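Long-range contact in glyoxalase-related enzyme, AraC type (Clostridium phytofermentans, PDB 3BT3), which is of unknown function but belongs to the vicinal oxygen chelate superfamily and is related to glyoxalase and bleomycin resistance proteins: residues Y27-F39 with C129-F141. Numbering follows the deposited sequence.
Sequences YFTKDMDKTVKWF and CSITTTDGCILRF
Asp-135 OD1 accepts hydrogen bonds from two hydroxyls of the opposing segment: Tyr-27 OH, 2.7 Å from it, at its anti lone pair, and Thr-35 OG1 at its syn lone pair. The carboxylate belongs to the type I turn from Thr-133 to Gly-136, which closes the β-hairpin of strands 126-132 and 138-144; two four-stranded mixed sheets of order 1-4-3-2 are consistent with the paired βαβββ modules of the vicinal oxygen chelate fold. The turn docks against strand 26-29, at the edge of the other sheet, and helix 32-41. Tyr-27 OH also accepts from Thr-133 OG1 (2.8 Å), which itself accepts from the backbone N of Asp-135 in an ST turn, so consecutive hydrogen bonds tie the turn to strand 26-29. Thr-29 OG1 donates to Thr-35 OG1 (2.8 Å), adding a link, while a water bridges Asp-135 OD2 and Asp-31 O. Bent at its last two torsions, Lys-34 brings NZ to Thr-134 OG1 (2.8 Å) and forms a long salt bridge with Asp-135 OD2. With CG anti to the backbone N (chi1 -177°), the Trp-38 indole reaches the hairpin and lays one face against Thr-133 CA, a CH-π contact, and Thr-134 N; Ile-131 CG2 meets its edge at CZ2, 3.9 Å away.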
# COMPACT_ATOMS: atom_id res chain seq x y z
N TYR A 27 6.35 1.32 3.21
CA TYR A 27 6.59 1.22 4.65
C TYR A 27 7.95 1.86 4.97
O TYR A 27 8.95 1.52 4.35
CB TYR A 27 6.57 -0.25 5.03
CG TYR A 27 6.68 -0.56 6.50
CD1 TYR A 27 5.60 -1.12 7.20
CD2 TYR A 27 7.87 -0.33 7.19
CE1 TYR A 27 5.72 -1.45 8.54
CE2 TYR A 27 8.00 -0.65 8.53
CZ TYR A 27 6.92 -1.21 9.20
OH TYR A 27 7.06 -1.54 10.52
N PHE A 28 7.99 2.78 5.92
CA PHE A 28 9.26 3.42 6.24
C PHE A 28 9.91 2.93 7.53
O PHE A 28 9.22 2.68 8.51
CB PHE A 28 9.07 4.94 6.26
CG PHE A 28 8.66 5.50 4.94
CD1 PHE A 28 9.61 5.79 3.97
CD2 PHE A 28 7.31 5.63 4.61
CE1 PHE A 28 9.22 6.19 2.68
CE2 PHE A 28 6.92 6.03 3.34
CZ PHE A 28 7.88 6.31 2.37
N THR A 29 11.23 2.80 7.51
CA THR A 29 11.94 2.32 8.69
C THR A 29 13.34 2.90 8.85
O THR A 29 14.05 3.12 7.86
CB THR A 29 12.06 0.76 8.69
OG1 THR A 29 12.90 0.33 9.76
CG2 THR A 29 12.66 0.29 7.38
N LYS A 30 13.73 3.14 10.10
CA LYS A 30 15.06 3.67 10.43
C LYS A 30 16.11 2.56 10.49
O LYS A 30 17.30 2.84 10.42
CB LYS A 30 15.03 4.42 11.76
CG LYS A 30 14.19 5.69 11.75
CD LYS A 30 14.64 6.66 10.66
CE LYS A 30 16.06 7.18 10.90
NZ LYS A 30 16.16 7.99 12.16
N ASP A 31 15.67 1.31 10.64
CA ASP A 31 16.58 0.17 10.69
C ASP A 31 15.90 -1.04 10.02
O ASP A 31 15.26 -1.86 10.66
CB ASP A 31 16.97 -0.15 12.14
CG ASP A 31 18.16 -1.12 12.22
OD1 ASP A 31 18.69 -1.32 13.34
OD2 ASP A 31 18.56 -1.69 11.18
N MET A 32 16.08 -1.12 8.70
CA MET A 32 15.49 -2.16 7.86
C MET A 32 15.69 -3.61 8.33
O MET A 32 14.74 -4.40 8.35
CB MET A 32 15.99 -1.99 6.42
CG MET A 32 14.98 -2.40 5.35
SD MET A 32 15.33 -1.63 3.72
CE MET A 32 16.09 -2.85 3.05
N ASP A 33 16.92 -3.97 8.69
CA ASP A 33 17.20 -5.32 9.16
C ASP A 33 16.29 -5.73 10.31
O ASP A 33 15.72 -6.82 10.29
CB ASP A 33 18.66 -5.42 9.58
CG ASP A 33 19.59 -5.60 8.41
OD1 ASP A 33 19.60 -6.71 7.83
OD2 ASP A 33 20.29 -4.63 8.05
N LYS A 34 16.16 -4.86 11.31
CA LYS A 34 15.31 -5.17 12.46
C LYS A 34 13.85 -5.34 12.03
O LYS A 34 13.14 -6.21 12.54
CB LYS A 34 15.43 -4.08 13.54
CG LYS A 34 14.52 -4.32 14.76
CD LYS A 34 14.82 -3.37 15.92
CE LYS A 34 14.28 -1.97 15.68
NZ LYS A 34 12.78 -1.93 15.69
N THR A 35 13.41 -4.50 11.09
CA THR A 35 12.04 -4.55 10.58
C THR A 35 11.79 -5.86 9.85
O THR A 35 10.77 -6.51 10.04
CB THR A 35 11.77 -3.39 9.62
OG1 THR A 35 11.84 -2.16 10.35
CG2 THR A 35 10.40 -3.52 8.96
N VAL A 36 12.76 -6.25 9.02
CA VAL A 36 12.67 -7.49 8.27
C VAL A 36 12.67 -8.72 9.19
O VAL A 36 11.97 -9.70 8.93
CB VAL A 36 13.84 -7.60 7.27
CG1 VAL A 36 14.00 -9.02 6.78
CG2 VAL A 36 13.59 -6.68 6.10
N LYS A 37 13.45 -8.66 10.27
CA LYS A 37 13.53 -9.78 11.20
C LYS A 37 12.20 -9.92 11.92
O LYS A 37 11.75 -11.03 12.22
CB LYS A 37 14.65 -9.57 12.22
CG LYS A 37 16.01 -10.01 11.71
CD LYS A 37 17.14 -9.58 12.65
CE LYS A 37 18.48 -10.24 12.27
NZ LYS A 37 18.93 -9.93 10.88
N TRP A 38 11.55 -8.79 12.16
CA TRP A 38 10.27 -8.80 12.83
C TRP A 38 9.23 -9.46 11.92
O TRP A 38 8.50 -10.36 12.35
CB TRP A 38 9.85 -7.37 13.18
CG TRP A 38 8.58 -7.32 13.94
CD1 TRP A 38 8.42 -7.48 15.29
CD2 TRP A 38 7.28 -7.15 13.39
NE1 TRP A 38 7.09 -7.43 15.61
CE2 TRP A 38 6.36 -7.23 14.47
CE3 TRP A 38 6.79 -6.94 12.10
CZ2 TRP A 38 4.97 -7.11 14.28
CZ3 TRP A 38 5.41 -6.83 11.91
CH2 TRP A 38 4.52 -6.91 13.00
N PHE A 39 9.16 -9.01 10.67
CA PHE A 39 8.21 -9.58 9.74
C PHE A 39 8.43 -11.08 9.61
O PHE A 39 7.48 -11.83 9.36
CB PHE A 39 8.33 -8.93 8.36
CG PHE A 39 7.45 -7.74 8.17
CD1 PHE A 39 7.89 -6.46 8.49
CD2 PHE A 39 6.16 -7.89 7.67
CE1 PHE A 39 7.07 -5.37 8.33
CE2 PHE A 39 5.33 -6.80 7.49
CZ PHE A 39 5.78 -5.54 7.82
N CYS A 129 -8.36 -7.56 13.69
CA CYS A 129 -7.46 -7.35 14.80
C CYS A 129 -6.30 -6.57 14.20
O CYS A 129 -5.99 -6.73 13.02
CB CYS A 129 -6.96 -8.67 15.40
SG CYS A 129 -5.77 -9.58 14.41
N SER A 130 -5.69 -5.71 15.00
CA SER A 130 -4.57 -4.94 14.50
C SER A 130 -3.30 -5.30 15.27
O SER A 130 -3.36 -5.69 16.44
CB SER A 130 -4.88 -3.44 14.58
OG SER A 130 -5.29 -3.05 15.87
N ILE A 131 -2.17 -5.18 14.60
CA ILE A 131 -0.89 -5.51 15.20
C ILE A 131 -0.00 -4.28 15.13
O ILE A 131 -0.04 -3.54 14.16
CB ILE A 131 -0.20 -6.65 14.42
CG1 ILE A 131 -1.15 -7.84 14.32
CG2 ILE A 131 1.11 -7.06 15.10
CD1 ILE A 131 -0.59 -9.03 13.58
N THR A 132 0.78 -4.06 16.18
CA THR A 132 1.70 -2.95 16.22
C THR A 132 3.05 -3.55 15.85
O THR A 132 3.45 -4.55 16.45
CB THR A 132 1.79 -2.35 17.62
OG1 THR A 132 0.50 -1.89 18.03
CG2 THR A 132 2.77 -1.18 17.63
N THR A 133 3.74 -2.98 14.86
CA THR A 133 5.03 -3.52 14.44
C THR A 133 6.14 -3.07 15.35
O THR A 133 5.93 -2.24 16.24
CB THR A 133 5.40 -3.10 13.01
OG1 THR A 133 5.69 -1.69 12.97
CG2 THR A 133 4.28 -3.41 12.06
N THR A 134 7.34 -3.60 15.12
CA THR A 134 8.52 -3.25 15.91
C THR A 134 8.86 -1.79 15.69
O THR A 134 9.61 -1.20 16.46
CB THR A 134 9.76 -4.11 15.52
OG1 THR A 134 10.83 -3.84 16.43
CG2 THR A 134 10.24 -3.76 14.12
N ASP A 135 8.31 -1.20 14.63
CA ASP A 135 8.58 0.19 14.31
C ASP A 135 7.50 1.13 14.82
O ASP A 135 7.64 2.35 14.72
CB ASP A 135 8.73 0.35 12.80
CG ASP A 135 9.88 -0.46 12.24
OD1 ASP A 135 9.66 -1.34 11.38
OD2 ASP A 135 11.02 -0.22 12.69
N GLY A 136 6.42 0.57 15.35
CA GLY A 136 5.34 1.40 15.86
C GLY A 136 4.10 1.55 14.98
O GLY A 136 3.07 1.98 15.48
N CYS A 137 4.19 1.20 13.70
CA CYS A 137 3.03 1.33 12.81
C CYS A 137 1.99 0.29 13.16
O CYS A 137 2.29 -0.72 13.80
CB CYS A 137 3.38 1.09 11.34
SG CYS A 137 5.04 1.42 10.86
N ILE A 138 0.78 0.55 12.69
CA ILE A 138 -0.35 -0.34 12.90
C ILE A 138 -0.69 -1.10 11.63
O ILE A 138 -0.76 -0.51 10.55
CB ILE A 138 -1.62 0.45 13.32
CG1 ILE A 138 -1.36 1.25 14.60
CG2 ILE A 138 -2.79 -0.50 13.48
CD1 ILE A 138 -0.83 0.43 15.76
N LEU A 139 -0.90 -2.40 11.77
CA LEU A 139 -1.29 -3.22 10.63
C LEU A 139 -2.65 -3.81 10.96
O LEU A 139 -2.81 -4.47 11.99
CB LEU A 139 -0.30 -4.36 10.39
CG LEU A 139 1.13 -4.01 10.03
CD1 LEU A 139 1.89 -5.27 9.70
CD2 LEU A 139 1.13 -3.06 8.83
N ARG A 140 -3.61 -3.56 10.09
CA ARG A 140 -4.96 -4.08 10.28
C ARG A 140 -5.17 -5.34 9.45
O ARG A 140 -4.86 -5.38 8.26
CB ARG A 140 -6.00 -3.02 9.92
CG ARG A 140 -5.96 -1.80 10.83
CD ARG A 140 -6.99 -0.75 10.44
NE ARG A 140 -8.34 -1.30 10.43
CZ ARG A 140 -9.41 -0.65 10.00
NH1 ARG A 140 -9.31 0.60 9.55
NH2 ARG A 140 -10.60 -1.23 10.02
N PHE A 141 -5.68 -6.38 10.09
CA PHE A 141 -5.95 -7.64 9.41
C PHE A 141 -7.44 -7.94 9.55
O PHE A 141 -8.02 -7.76 10.63
CB PHE A 141 -5.13 -8.76 10.05
CG PHE A 141 -3.64 -8.63 9.83
CD1 PHE A 141 -3.05 -9.15 8.67
CD2 PHE A 141 -2.84 -7.99 10.76
CE1 PHE A 141 -1.68 -9.03 8.45
CE2 PHE A 141 -1.46 -7.86 10.55
CZ PHE A 141 -0.88 -8.38 9.40
O HOH W 1 13.64 -0.83 12.83